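Local coordinates for glucosamine 6-phosphate N-acetyltransferase (Arabidopsis thaliana, PDB 3T90), which catalyses transfer of the acetyl group from acetyl-CoA to D-glucosamine 6-phosphate, a step in the biosynthesis of UDP-N-acetylglucosamine, at residues Asp38-Phe41 / Glu42-Arg45; Ile56-Glu59 / Thr60-Lys63; Val89-Ser93 / Arg94-Lys98; Asp123-Val126 / Glu127-Val130. All coordinates share one frame; numbering follows the deposited sequence.

Contact 1: residues Asp38-Phe41 / Glu42-Arg45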
loop_
_atom_site.group_PDB
_atom_site.type_symbol
_atom_site.label_atom_id
_atom_site.label_comp_id
_atom_site.label_asym_id
_atom_site.label_seq_id
_atom_site.Cartn_x
_atom_site.Cartn_y
_atom_site.Cartn_z
ATOM N N ASP A 38 1.189 -22.368 0.852
ATOM C CA ASP A 38 0.341 -22.478 2.047
ATOM C C ASP A 38 0.825 -21.582 3.139
ATOM O O ASP A 38 -0.030 -21.024 3.886
ATOM C CB ASP A 38 0.347 -23.931 2.564
ATOM C CG ASP A 38 -0.412 -24.837 1.689
ATOM O OD1 ASP A 38 -1.182 -24.464 0.784
ATOM O OD2 ASP A 38 -0.304 -26.043 1.929
ATOM N N ARG A 39 2.160 -21.407 3.255
ATOM C CA ARG A 39 2.713 -20.568 4.313
ATOM C C ARG A 39 2.182 -19.165 4.081
ATOM O O ARG A 39 1.722 -18.519 5.051
ATOM C CB ARG A 39 4.239 -20.567 4.216
ATOM C CG ARG A 39 4.893 -19.876 5.382
ATOM C CD ARG A 39 6.411 -19.837 5.325
ATOM N NE ARG A 39 6.841 -19.035 4.175
ATOM C CZ ARG A 39 7.045 -17.727 4.229
ATOM N NH1 ARG A 39 6.953 -17.109 5.398
ATOM N NH2 ARG A 39 7.360 -17.047 3.125
ATOM N N ARG A 40 2.303 -18.657 2.849
ATOM C CA ARG A 40 1.975 -17.258 2.588
ATOM C C ARG A 40 0.463 -17.080 2.580
ATOM O O ARG A 40 -0.042 -16.056 3.054
ATOM C CB ARG A 40 2.630 -16.896 1.228
ATOM C CG ARG A 40 2.301 -15.396 0.691
ATOM C CD ARG A 40 2.441 -14.294 1.745
ATOM N NE ARG A 40 3.675 -14.407 2.518
ATOM C CZ ARG A 40 4.777 -13.768 2.187
ATOM N NH1 ARG A 40 4.884 -13.047 1.035
ATOM N NH2 ARG A 40 5.774 -13.785 3.045
ATOM N N PHE A 41 -0.310 -18.091 2.134
ATOM C CA PHE A 41 -1.785 -18.024 2.252
ATOM C C PHE A 41 -2.187 -17.853 3.699
ATOM O O PHE A 41 -3.017 -16.986 4.016
ATOM C CB PHE A 41 -2.387 -19.341 1.671
ATOM C CG PHE A 41 -3.914 -19.359 1.727
ATOM C CD1 PHE A 41 -4.654 -18.881 0.631
ATOM C CD2 PHE A 41 -4.622 -19.756 2.847
ATOM C CE1 PHE A 41 -5.997 -18.779 0.672
ATOM C CE2 PHE A 41 -6.045 -19.696 2.876
ATOM C CZ PHE A 41 -6.710 -19.194 1.775
ATOM N N GLU A 42 -1.574 -18.604 4.626
ATOM C CA GLU A 42 -2.033 -18.442 6.000
ATOM C C GLU A 42 -1.564 -17.123 6.603
ATOM O O GLU A 42 -2.356 -16.539 7.458
ATOM C CB GLU A 42 -1.662 -19.675 6.840
ATOM C CG GLU A 42 -2.399 -20.932 6.407
ATOM C CD GLU A 42 -3.910 -20.923 6.676
ATOM O OE1 GLU A 42 -4.389 -20.184 7.559
ATOM O OE2 GLU A 42 -4.609 -21.684 6.029
ATOM N N GLU A 43 -0.400 -16.608 6.205
ATOM C CA GLU A 43 0.076 -15.302 6.714
ATOM C C GLU A 43 -0.836 -14.214 6.243
ATOM O O GLU A 43 -1.090 -13.313 7.039
ATOM C CB GLU A 43 1.413 -14.895 6.186
ATOM C CG GLU A 43 2.545 -15.730 6.767
ATOM C CD GLU A 43 3.880 -15.277 6.251
ATOM O OE1 GLU A 43 4.134 -15.392 5.065
ATOM O OE2 GLU A 43 4.721 -14.814 7.045
ATOM N N ILE A 44 -1.376 -14.281 5.016
ATOM C CA ILE A 44 -2.322 -13.264 4.535
ATOM C C ILE A 44 -3.673 -13.464 5.165
ATOM O O ILE A 44 -4.319 -12.471 5.579
ATOM C CB ILE A 44 -2.362 -13.280 2.987
ATOM C CG1 ILE A 44 -1.051 -12.683 2.438
ATOM C CG2 ILE A 44 -3.616 -12.415 2.462
ATOM C CD1 ILE A 44 -0.889 -12.912 0.908
ATOM N N ARG A 45 -4.119 -14.721 5.343
ATOM C CA ARG A 45 -5.435 -15.008 5.951
ATOM C C ARG A 45 -5.466 -14.415 7.383
ATOM O O ARG A 45 -6.568 -14.025 7.879
ATOM C CB ARG A 45 -5.647 -16.545 6.096
ATOM C CG ARG A 45 -6.914 -16.897 6.955
ATOM C CD ARG A 45 -7.057 -18.442 7.255
ATOM N NE ARG A 45 -8.067 -19.061 6.381
ATOM C CZ ARG A 45 -8.002 -20.302 5.876
ATOM N NH1 ARG A 45 -6.970 -21.120 6.158
ATOM N NH2 ARG A 45 -8.972 -20.730 5.054
HETATM O O HOH W 1 7.035 -14.136 5.963
#

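Contact 2: residues Ile56-Glu59 / Thr60-Lys63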
loop_
_atom_site.group_PDB
_atom_site.type_symbol
_atom_site.label_atom_id
_atom_site.label_comp_id
_atom_site.label_asym_id
_atom_site.label_seq_id
_atom_site.Cartn_x
_atom_site.Cartn_y
_atom_site.Cartn_z
ATOM N N ILE A 56 -11.409 -14.847 -9.888
ATOM C CA ILE A 56 -12.500 -15.295 -10.699
ATOM C C ILE A 56 -12.039 -16.589 -11.331
ATOM O O ILE A 56 -11.028 -16.602 -12.059
ATOM C CB ILE A 56 -12.884 -14.306 -11.787
ATOM C CG1 ILE A 56 -13.299 -13.021 -11.142
ATOM C CG2 ILE A 56 -13.993 -14.889 -12.718
ATOM C CD1 ILE A 56 -13.653 -11.868 -12.203
ATOM N N GLU A 57 -12.820 -17.673 -11.113
ATOM C CA GLU A 57 -12.536 -18.947 -11.712
ATOM C C GLU A 57 -13.366 -19.133 -12.959
ATOM O O GLU A 57 -14.563 -18.832 -12.910
ATOM C CB GLU A 57 -12.809 -20.101 -10.704
ATOM C CG GLU A 57 -12.442 -21.470 -11.252
ATOM C CD GLU A 57 -12.683 -22.636 -10.270
ATOM O OE1 GLU A 57 -12.536 -22.475 -9.053
ATOM O OE2 GLU A 57 -13.023 -23.771 -10.754
ATOM N N GLU A 58 -12.724 -19.617 -14.021
ATOM C CA GLU A 58 -13.542 -20.044 -15.218
ATOM C C GLU A 58 -13.808 -21.543 -14.983
ATOM O O GLU A 58 -12.906 -22.388 -14.876
ATOM C CB GLU A 58 -12.795 -19.771 -16.507
ATOM C CG GLU A 58 -13.714 -19.864 -17.744
ATOM C CD GLU A 58 -13.977 -21.341 -18.125
ATOM O OE1 GLU A 58 -12.982 -22.103 -18.281
ATOM O OE2 GLU A 58 -15.207 -21.658 -18.214
ATOM N N GLU A 59 -15.100 -21.818 -14.976
ATOM C CA GLU A 59 -15.644 -23.090 -14.519
ATOM C C GLU A 59 -15.301 -24.292 -15.398
ATOM O O GLU A 59 -14.956 -25.338 -14.876
ATOM C CB GLU A 59 -17.160 -22.931 -14.357
ATOM C CG GLU A 59 -17.549 -22.120 -13.127
ATOM C CD GLU A 59 -18.988 -22.395 -12.711
ATOM O OE1 GLU A 59 -19.360 -23.602 -12.636
ATOM O OE2 GLU A 59 -19.748 -21.418 -12.471
ATOM N N THR A 60 -15.372 -24.133 -16.721
ATOM C CA THR A 60 -15.128 -25.252 -17.609
ATOM C C THR A 60 -13.712 -25.771 -17.522
ATOM O O THR A 60 -13.496 -27.001 -17.493
ATOM C CB THR A 60 -15.658 -24.996 -19.090
ATOM O OG1 THR A 60 -14.792 -24.069 -19.768
ATOM C CG2 THR A 60 -17.057 -24.428 -19.092
ATOM N N SER A 61 -12.723 -24.864 -17.462
ATOM C CA SER A 61 -11.339 -25.189 -17.356
ATOM C C SER A 61 -10.973 -25.440 -15.889
ATOM O O SER A 61 -10.076 -26.174 -15.582
ATOM C CB SER A 61 -10.490 -24.054 -17.952
ATOM O OG SER A 61 -10.617 -22.899 -17.141
ATOM N N GLY A 62 -11.737 -24.853 -14.973
ATOM C CA GLY A 62 -11.366 -24.896 -13.552
ATOM C C GLY A 62 -10.035 -24.192 -13.209
ATOM O O GLY A 62 -9.331 -24.629 -12.300
ATOM N N LYS A 63 -9.681 -23.149 -13.973
ATOM C CA LYS A 63 -8.463 -22.358 -13.716
ATOM C C LYS A 63 -8.897 -20.949 -13.314
ATOM O O LYS A 63 -9.990 -20.460 -13.667
ATOM C CB LYS A 63 -7.567 -22.281 -14.949
ATOM C CG LYS A 63 -6.983 -23.636 -15.461
ATOM C CD LYS A 63 -5.934 -24.211 -14.528
ATOM C CE LYS A 63 -5.767 -25.751 -14.725
ATOM N NZ LYS A 63 -4.997 -26.308 -13.557
#

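Contact 3: residues Val89-Ser93 / Arg94-Lys98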
loop_
_atom_site.group_PDB
_atom_site.type_symbol
_atom_site.label_atom_id
_atom_site.label_comp_id
_atom_site.label_asym_id
_atom_site.label_seq_id
_atom_site.Cartn_x
_atom_site.Cartn_y
_atom_site.Cartn_z
ATOM N N VAL A 89 -3.469 -6.911 -9.718
ATOM C CA VAL A 89 -4.630 -7.098 -10.646
ATOM C C VAL A 89 -4.176 -7.636 -11.997
ATOM O O VAL A 89 -3.322 -7.071 -12.648
ATOM C CB VAL A 89 -5.347 -5.773 -10.818
ATOM C CG1 VAL A 89 -6.531 -5.992 -11.803
ATOM C CG2 VAL A 89 -5.925 -5.221 -9.454
ATOM N N VAL A 90 -4.705 -8.813 -12.379
ATOM C CA VAL A 90 -4.262 -9.408 -13.673
ATOM C C VAL A 90 -5.398 -10.275 -14.188
ATOM O O VAL A 90 -6.118 -10.911 -13.424
ATOM C CB VAL A 90 -2.896 -10.156 -13.529
ATOM C CG1 VAL A 90 -2.975 -11.178 -12.617
ATOM C CG2 VAL A 90 -2.447 -10.751 -14.880
ATOM N N VAL A 91 -5.638 -10.163 -15.496
ATOM C CA VAL A 91 -6.607 -11.000 -16.209
ATOM C C VAL A 91 -5.855 -11.850 -17.193
ATOM O O VAL A 91 -4.991 -11.337 -17.921
ATOM C CB VAL A 91 -7.647 -10.112 -16.916
ATOM C CG1 VAL A 91 -8.721 -11.016 -17.650
ATOM C CG2 VAL A 91 -8.291 -9.282 -15.932
ATOM N N ASP A 92 -6.149 -13.151 -17.233
ATOM C CA ASP A 92 -5.532 -14.055 -18.237
ATOM C C ASP A 92 -5.763 -13.457 -19.646
ATOM O O ASP A 92 -6.891 -13.064 -19.953
ATOM C CB ASP A 92 -6.141 -15.439 -18.079
ATOM C CG ASP A 92 -5.375 -16.502 -18.847
ATOM O OD1 ASP A 92 -4.772 -16.270 -19.903
ATOM O OD2 ASP A 92 -5.468 -17.644 -18.404
ATOM N N SER A 93 -4.704 -13.438 -20.439
ATOM C CA SER A 93 -4.741 -12.855 -21.785
ATOM C C SER A 93 -5.852 -13.541 -22.624
ATOM O O SER A 93 -6.509 -12.855 -23.440
ATOM C CB SER A 93 -3.359 -12.946 -22.453
ATOM O OG SER A 93 -2.919 -14.296 -22.496
ATOM N N ARG A 94 -6.093 -14.823 -22.387
ATOM C CA ARG A 94 -7.178 -15.551 -23.094
ATOM C C ARG A 94 -8.544 -14.908 -22.848
ATOM O O ARG A 94 -9.496 -15.048 -23.652
ATOM C CB ARG A 94 -7.351 -16.991 -22.583
ATOM C CG ARG A 94 -6.175 -17.917 -22.422
ATOM C CD ARG A 94 -6.648 -19.405 -22.350
ATOM N NE ARG A 94 -6.798 -19.986 -21.004
ATOM C CZ ARG A 94 -5.791 -20.241 -20.148
ATOM N NH1 ARG A 94 -4.526 -19.911 -20.452
ATOM N NH2 ARG A 94 -6.048 -20.804 -18.955
ATOM N N PHE A 95 -8.722 -14.300 -21.690
ATOM C CA PHE A 95 -10.035 -13.864 -21.257
ATOM C C PHE A 95 -10.117 -12.362 -21.230
ATOM O O PHE A 95 -10.927 -11.810 -20.504
ATOM C CB PHE A 95 -10.390 -14.441 -19.852
ATOM C CG PHE A 95 -10.532 -15.976 -19.798
ATOM C CD1 PHE A 95 -11.573 -16.635 -20.495
ATOM C CD2 PHE A 95 -9.667 -16.762 -19.010
ATOM C CE1 PHE A 95 -11.690 -17.993 -20.450
ATOM C CE2 PHE A 95 -9.814 -18.143 -18.951
ATOM C CZ PHE A 95 -10.845 -18.759 -19.686
ATOM N N ARG A 96 -9.259 -11.667 -21.968
ATOM C CA ARG A 96 -9.341 -10.203 -21.977
ATOM C C ARG A 96 -10.570 -9.787 -22.821
ATOM O O ARG A 96 -11.031 -10.581 -23.626
ATOM C CB ARG A 96 -7.990 -9.559 -22.330
ATOM C CG ARG A 96 -6.917 -9.953 -21.240
ATOM C CD ARG A 96 -5.732 -9.015 -21.066
ATOM N NE ARG A 96 -4.816 -9.669 -20.151
ATOM C CZ ARG A 96 -3.478 -9.712 -20.226
ATOM N NH1 ARG A 96 -2.846 -9.110 -21.248
ATOM N NH2 ARG A 96 -2.764 -10.395 -19.268
ATOM N N GLY A 97 -11.181 -8.659 -22.501
ATOM C CA GLY A 97 -12.436 -8.277 -23.236
ATOM C C GLY A 97 -13.733 -8.860 -22.652
ATOM O O GLY A 97 -14.846 -8.600 -23.182
ATOM N N LYS A 98 -13.618 -9.675 -21.594
ATOM C CA LYS A 98 -14.781 -10.302 -20.919
ATOM C C LYS A 98 -15.236 -9.577 -19.618
ATOM O O LYS A 98 -16.036 -10.099 -18.825
ATOM C CB LYS A 98 -14.485 -11.781 -20.750
ATOM C CG LYS A 98 -14.236 -12.488 -22.145
ATOM C CD LYS A 98 -14.738 -13.958 -22.196
ATOM C CE LYS A 98 -16.204 -14.088 -21.733
ATOM N NZ LYS A 98 -17.328 -14.070 -22.751
HETATM O O HOH W 2 -3.018 -17.640 -21.259
#

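Contact 4: residues Asp123-Val126 / Glu127-Val130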
loop_
_atom_site.group_PDB
_atom_site.type_symbol
_atom_site.label_atom_id
_atom_site.label_comp_id
_atom_site.label_asym_id
_atom_site.label_seq_id
_atom_site.Cartn_x
_atom_site.Cartn_y
_atom_site.Cartn_z
ATOM N N ASP A 123 -1.788 1.514 -8.514
ATOM C CA ASP A 123 -0.884 2.039 -9.572
ATOM C C ASP A 123 -1.031 1.218 -10.840
ATOM O O ASP A 123 -1.299 0.008 -10.799
ATOM C CB ASP A 123 0.563 2.055 -9.046
ATOM C CG ASP A 123 0.738 2.832 -7.751
ATOM O OD1 ASP A 123 0.644 4.060 -7.777
ATOM O OD2 ASP A 123 1.163 2.254 -6.723
ATOM N N CYS A 124 -0.865 1.921 -11.969
ATOM C CA CYS A 124 -1.006 1.276 -13.292
ATOM C C CYS A 124 -0.146 1.951 -14.302
ATOM O O CYS A 124 0.393 3.033 -14.049
ATOM C CB CYS A 124 -2.467 1.214 -13.739
ATOM S SG CYS A 124 -3.165 2.818 -14.036
ATOM N N SER A 125 -0.027 1.333 -15.479
ATOM C CA SER A 125 0.621 2.023 -16.585
ATOM C C SER A 125 -0.208 3.189 -17.057
ATOM O O SER A 125 -1.441 3.212 -16.939
ATOM C CB SER A 125 0.888 1.073 -17.768
ATOM O OG SER A 125 -0.419 0.660 -18.299
ATOM N N VAL A 126 0.461 4.157 -17.663
ATOM C CA VAL A 126 -0.232 5.228 -18.338
ATOM C C VAL A 126 -1.285 4.673 -19.292
ATOM O O VAL A 126 -2.420 5.224 -19.318
ATOM C CB VAL A 126 0.750 6.017 -19.165
ATOM C CG1 VAL A 126 0.010 7.066 -19.973
ATOM C CG2 VAL A 126 1.908 6.634 -18.300
ATOM N N GLU A 127 -0.968 3.610 -20.029
ATOM C CA GLU A 127 -1.949 3.039 -20.993
ATOM C C GLU A 127 -3.249 2.554 -20.372
ATOM O O GLU A 127 -4.277 2.477 -21.037
ATOM C CB GLU A 127 -1.339 1.890 -21.771
ATOM C CG GLU A 127 -0.264 2.401 -22.752
ATOM C CD GLU A 127 1.159 2.534 -22.181
ATOM O OE1 GLU A 127 1.427 2.462 -20.931
ATOM O OE2 GLU A 127 2.049 2.660 -23.040
ATOM N N ASN A 128 -3.194 2.152 -19.110
ATOM C CA ASN A 128 -4.371 1.600 -18.407
ATOM C C ASN A 128 -5.161 2.651 -17.605
ATOM O O ASN A 128 -6.134 2.274 -16.951
ATOM C CB ASN A 128 -3.912 0.415 -17.542
ATOM C CG ASN A 128 -3.514 -0.788 -18.378
ATOM O OD1 ASN A 128 -4.192 -1.132 -19.361
ATOM N ND2 ASN A 128 -2.453 -1.477 -17.972
ATOM N N LYS A 129 -4.782 3.945 -17.643
ATOM C CA LYS A 129 -5.520 5.017 -17.013
ATOM C C LYS A 129 -7.000 4.920 -17.408
ATOM O O LYS A 129 -7.857 4.962 -16.533
ATOM C CB LYS A 129 -4.974 6.409 -17.378
ATOM C CG LYS A 129 -5.691 7.562 -16.685
ATOM C CD LYS A 129 -4.992 8.911 -17.090
ATOM C CE LYS A 129 -5.830 9.474 -18.246
ATOM N NZ LYS A 129 -5.306 10.439 -19.310
ATOM N N VAL A 130 -7.288 4.795 -18.715
ATOM C CA VAL A 130 -8.675 4.905 -19.120
ATOM C C VAL A 130 -9.502 3.726 -18.591
ATOM O O VAL A 130 -10.652 3.934 -18.250
ATOM C CB VAL A 130 -8.770 5.059 -20.689
ATOM C CG1 VAL A 130 -10.155 5.010 -21.183
ATOM C CG2 VAL A 130 -8.155 6.432 -21.105
#

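Contact 1: residues Asp38-Phe41 / Glu42-Arg45
R40 holds the carboxylate of E43 side-on, one helical turn further along helix 34-45. NE and NH2 of R40 both point at the same oxygen. R40 NE lies 2.8 Å from E43 OE1, and R40 NH2 lies 3.1 Å from it. That oxygen sits in the guanidinium plane, while both nitrogens reach it from one face of the carboxylate. The two planes are turned 36° against each other. R40 gets there by bends at chi2 and chi3, both 46°, which fold its chain back toward E43. R39 meets the same oxygen differently. E43 OE1 lies over a face of the R39 guanidinium, 3.3 Å from R39 NH1, so the attraction is one of charge without a directed N-H. Water 1 accepts from R39 NH1 and donates to E43 OE2, 2.6 Å away. The main salt bridge of R39 is with E36.

On another side of the helix, F41 sends its ring edge onto a face of the R45 guanidinium. F41 CE2 stands 3.6 Å from R45 CZ, and the planes are nearly perpendicular at 86°. Across the dimer interface, R40 NH1 bonds to the backbone O of K75 of the second subunit, and F41 packs on F76 of that subunit. Through NH1, R40 also joins the salt-bridge network to the subunit interface. The two arginines near E43 probably favour its charged form.

Contact 2: residues Ile56-Glu59 / Thr60-Lys63
The carboxylate of E58 is held by the backbone and side chains of T60 and S61, just after it in the chain. Each oxygen takes one residue. E58 OE1 accepts from S61 N at 2.9 Å and from S61 OG at 2.7 Å, both from the same face of the carboxylate. E58 OE2 accepts from T60 OG1, on its syn side, and from T60 N, which comes from above the plane; each nitrogen or oxygen is 2.9 Å from E58 OE2. A bend at chi2 (-78°) turns the E58 chain toward the turn. T60 and S61 both place their hydroxyls between the backbone N and carbonyl carbon, where they can share an oxygen with their own N-H. The backbone N of T4 adds another bond to E58 OE2, so the buried carboxylate is well supplied with donors.

The turn links antiparallel strands 51-58 and 63-74 of the GNAT sheet. It carries a G1 beta bulge, in which G62 and K63 both face E58. E58 N donates to K63 O at 2.9 Å. The bonds from G62 N and K63 N back to E58 O are weak. G62 takes a positive phi of 63°, in keeping with its place in the bulge.

The outer part is looser. E59 is exposed, and its first side-chain bond points away from T60-K63, although E59 CB stays 3.2 Å from T60 N. E57 extends beside G62, with E57 OE2 3.4 Å from G62 CA, while E57 OE1 makes salt bridges to R8 and K17.

Contact 3: residues Val89-Ser93 / Arg94-Lys98
The end of strand 82-91 and the loop that leads to helix 100-114 form this contact, in the part of the GNAT fold that probably binds acetyl-CoA. G97 and K98 belong to the acetyl-CoA site by similarity, and a type II turn runs from F95 to K98. R96 sends its side chain back to the strand end. The chain is extended from CG to NE, and two nitrogens grip one carbonyl oxygen side-on. R96 NE and R96 NH2 are each 2.8 Å from V91 O, which lies in the guanidinium plane. NH2 approaches almost in line with the carbonyl bond, whereas NE stands above the carbonyl plane. S93 CA rests over one face of the same guanidinium, toward its rim.

D92 organises the tight bend before the turn. Its backbone O accepts from F95 N at 2.8 Å, and D92 OD1 accepts from R94 N at 3.2 Å. Q25 also bonds to D92 OD1. The bend places D92 CB at the edge of the F95 ring, 3.9 Å from F95 CD2. R94 is exposed, while D92 is buried. Their guanidinium and carboxylate planes are 74° apart. The salt bridge rests on charge, since no N-H points at D92 OD2. Water 2 donates to D92 OD1 and accepts weakly from R94 NH1. D92 OD2 lies over the centre of the R94 guanidinium, 3.1 Å from R94 CZ.

Contact 4: residues Asp123-Val126 / Glu127-Val130
This is a local surface contact, where the chain leaves strand 119-124 and turns into helix 129-133. Backbone bonds carry it. N128 N donates to S125 O at 3.0 Å, and K129 N donates to V126 O at 3.2 Å. The S125 side chain helps. With chi1 at 66°, its OG sits between the backbone N and carbonyl carbon and faces N128. S125 OG accepts a weak bond from N128 N at 3.3 Å. The N128 side chain lies close by, with CB 3.6 Å from S125 OG.

The turn connects strand 119-124, the edge strand of the GNAT sheet within this chain, to helix 129-133, whose E133 probably binds acetyl-CoA, by similarity. At this edge the sheet runs on into the second subunit, since D123 and C124 pair with an antiparallel strand of that chain. V126 and K129 pack on I142 of the second subunit.

C124 is buried and directs its CB toward 127-130. C124 CB is 4.1 Å from N128 CB, and C124 SG touches the start of the helix, 4.1 Å from K129 N. E127 is exposed; its bend at chi2 (87°) brings OE1 to within 3.5 Å of S125 CB.

Contacts 2, 3 and 4 all reach the same sheet, while contact 1 lies on helix 34-45. Contacts 2 and 3 touch: E58 CG packs 3.6 Å from F95 CZ. Contacts 3 and 4 lie at the ends of neighbouring parallel strands, with nearest atoms about 7 Å apart. Contacts 1 and 4 lie on opposite sides of the chain's centre, about 30 Å between centres, and both meet the second subunit. Contacts 1, 2 and 3 are partly buried; contact 4 is at the surface. Charge pairs mark contact 1, a carboxylate held by N-H and hydroxyl groups marks contact 2, an arginine on a carbonyl marks contact 3, and backbone bonds dominate contact 4.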